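Local atomic coordinates of phosphate-binding protein (Unidentified prokaryotic organism, PDB entry 3W9V), a protein that binds inorganic phosphate, as a member of the PstS family of phosphate-binding proteins. Residues R140-G145 with A187-D192. The protein carries 1 engineered substitution. Sequence-based numbering, arbitrary orientation.
With PO4 (phosphate ion), chain C.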
loop_
_atom_site.group_PDB
_atom_site.type_symbol
_atom_site.label_atom_id
_atom_site.label_comp_id
_atom_site.label_asym_id
_atom_site.label_seq_id
_atom_site.Cartn_x
_atom_site.Cartn_y
_atom_site.Cartn_z
ATOM N N ARG A 140 -9.489 3.622 -8.955
ATOM C CA ARG A 140 -9.542 2.164 -9.014
ATOM C C ARG A 140 -10.973 1.663 -8.859
ATOM O O ARG A 140 -11.654 1.995 -7.888
ATOM C CB ARG A 140 -8.650 1.553 -7.937
ATOM C CG ARG A 140 -7.171 1.754 -8.214
ATOM C CD ARG A 140 -6.640 0.778 -9.269
ATOM N NE ARG A 140 -6.631 -0.579 -8.740
ATOM C CZ ARG A 140 -5.707 -1.061 -7.913
ATOM N NH1 ARG A 140 -4.655 -0.335 -7.547
ATOM N NH2 ARG A 140 -5.843 -2.296 -7.461
ATOM N N ALA A 141 -11.412 0.858 -9.822
ATOM C CA ALA A 141 -12.759 0.313 -9.825
ATOM C C ALA A 141 -12.975 -0.658 -8.679
ATOM O O ALA A 141 -14.061 -0.722 -8.111
ATOM C CB ALA A 141 -13.020 -0.395 -11.149
ATOM N N GLU A 142 -11.939 -1.432 -8.375
ATOM C CA GLU A 142 -12.054 -2.579 -7.486
ATOM C C GLU A 142 -11.489 -2.305 -6.091
ATOM O O GLU A 142 -10.918 -1.237 -5.837
ATOM C CB GLU A 142 -11.384 -3.811 -8.125
ATOM C CG GLU A 142 -9.855 -3.940 -7.958
ATOM C CD GLU A 142 -9.002 -3.006 -8.829
ATOM O OE1 GLU A 142 -9.439 -1.898 -9.196
ATOM O OE2 GLU A 142 -7.847 -3.372 -9.119
ATOM N N SER A 143 -11.662 -3.269 -5.192
ATOM C CA SER A 143 -11.131 -3.185 -3.840
ATOM C C SER A 143 -9.609 -3.080 -3.868
ATOM O O SER A 143 -8.918 -4.021 -4.258
ATOM C CB SER A 143 -11.575 -4.399 -3.030
ATOM O OG SER A 143 -11.128 -4.315 -1.692
ATOM N N SER A 144 -9.100 -1.927 -3.448
ATOM C CA SER A 144 -7.703 -1.580 -3.621
ATOM C C SER A 144 -7.072 -1.065 -2.329
ATOM O O SER A 144 -7.627 -0.189 -1.653
ATOM C CB SER A 144 -7.622 -0.507 -4.715
ATOM O OG SER A 144 -6.411 0.228 -4.680
ATOM N N GLY A 145 -5.896 -1.601 -2.007
ATOM C CA GLY A 145 -5.110 -1.090 -0.901
ATOM C C GLY A 145 -4.543 0.293 -1.173
ATOM O O GLY A 145 -4.402 1.102 -0.256
ATOM N N ALA A 187 -13.196 4.825 -13.997
ATOM C CA ALA A 187 -12.733 3.688 -13.198
ATOM C C ALA A 187 -11.895 2.738 -14.045
ATOM O O ALA A 187 -12.244 2.451 -15.193
ATOM C CB ALA A 187 -13.912 2.941 -12.620
ATOM N N ALA A 188 -10.804 2.233 -13.475
ATOM C CA ALA A 188 -9.995 1.218 -14.142
ATOM C C ALA A 188 -9.511 0.191 -13.128
ATOM O O ALA A 188 -9.514 0.441 -11.924
ATOM C CB ALA A 188 -8.815 1.861 -14.864
ATOM N N THR A 189 -9.084 -0.967 -13.625
ATOM C CA THR A 189 -8.704 -2.088 -12.769
ATOM C C THR A 189 -7.182 -2.264 -12.721
ATOM O O THR A 189 -6.512 -2.285 -13.753
ATOM C CB THR A 189 -9.411 -3.400 -13.224
ATOM O OG1 THR A 189 -10.820 -3.299 -12.977
ATOM C CG2 THR A 189 -8.868 -4.620 -12.488
ATOM N N GLY A 190 -6.651 -2.372 -11.506
ATOM C CA GLY A 190 -5.229 -2.541 -11.278
ATOM C C GLY A 190 -4.447 -1.246 -11.378
ATOM O O GLY A 190 -4.879 -0.282 -12.020
ATOM N N SER A 191 -3.266 -1.230 -10.770
ATOM C CA SER A 191 -2.353 -0.107 -10.942
ATOM C C SER A 191 -2.077 0.104 -12.426
ATOM O O SER A 191 -2.091 1.232 -12.924
ATOM C CB SER A 191 -1.031 -0.340 -10.205
ATOM O OG SER A 191 -1.208 -0.357 -8.798
ATOM N N ASP A 192 -1.832 -0.992 -13.140
ATOM C CA ASP A 192 -1.554 -0.897 -14.570
ATOM C C ASP A 192 -2.730 -0.368 -15.396
ATOM O O ASP A 192 -2.532 0.431 -16.314
ATOM C CB ASP A 192 -1.011 -2.219 -15.132
ATOM C CG ASP A 192 -1.986 -3.376 -15.005
ATOM O OD1 ASP A 192 -2.991 -3.266 -14.278
ATOM O OD2 ASP A 192 -1.729 -4.423 -15.637
HETATM P P PO4 C . -3.648 -2.564 -4.707
HETATM O O1 PO4 C . -3.659 -3.259 -6.059
HETATM O O2 PO4 C . -4.065 -1.106 -4.841
HETATM O O3 PO4 C . -4.559 -3.284 -3.720
HETATM O O4 PO4 C . -2.212 -2.622 -4.204
#
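The guanidinium of Arg-140 lies against the backbone of Gly-190 and Ser-191, with Gly-190 C 3.4 Å above one face and Ser-191 N beside it; Ser-144 OG sits on the opposite face, all three displaced toward the rim. Although the arginine's first bond leads away from strand 186-188, bends at chi2 and chi3 (-78° and -69°) fold the chain back so that its end meets this backbone. As a second-shell partner of an anion-binding arginine, Glu-142 takes the guanidinium side-on, NE to OE1 and NH2 to OE2 (2.8 Å), both oxygens being met from above the carboxylate plane. On the syn side of OE2, tilted to the other side of the plane from NH2, Gly-190 N donates at 2.9 Å, so one carboxylate oxygen ties the arginine to the backbone of Gly-190. At the strand ends, the parallel pairing of 136-140 and 186-188 includes a nearly straight bond from Ala-141 N to Ala-188 O (2.9 Å), and the methyls of Ala-141 and Ala-187 touch. The arginine then offers NH2 to phosphate O1 (2.8 Å) and NH1 to O2. O2 also receives Ser-144 OG at 2.7 Å, while Gly-145 N, at the beginning of helix 145-157, gives its hydrogen to O3. Thr-8, Leu-9, Ser-32 and Thr-146 also bond the phosphate. A leucine in place of Arg-140 would probably leave the Glu-142 carboxylate without its counter-charge, close to a phosphate stripped of two donors. Among the groups named here the arginine thus supplies the positive charge, alongside neutral donors, with Glu-142 probably tempering it while fixing the guanidinium's orientation.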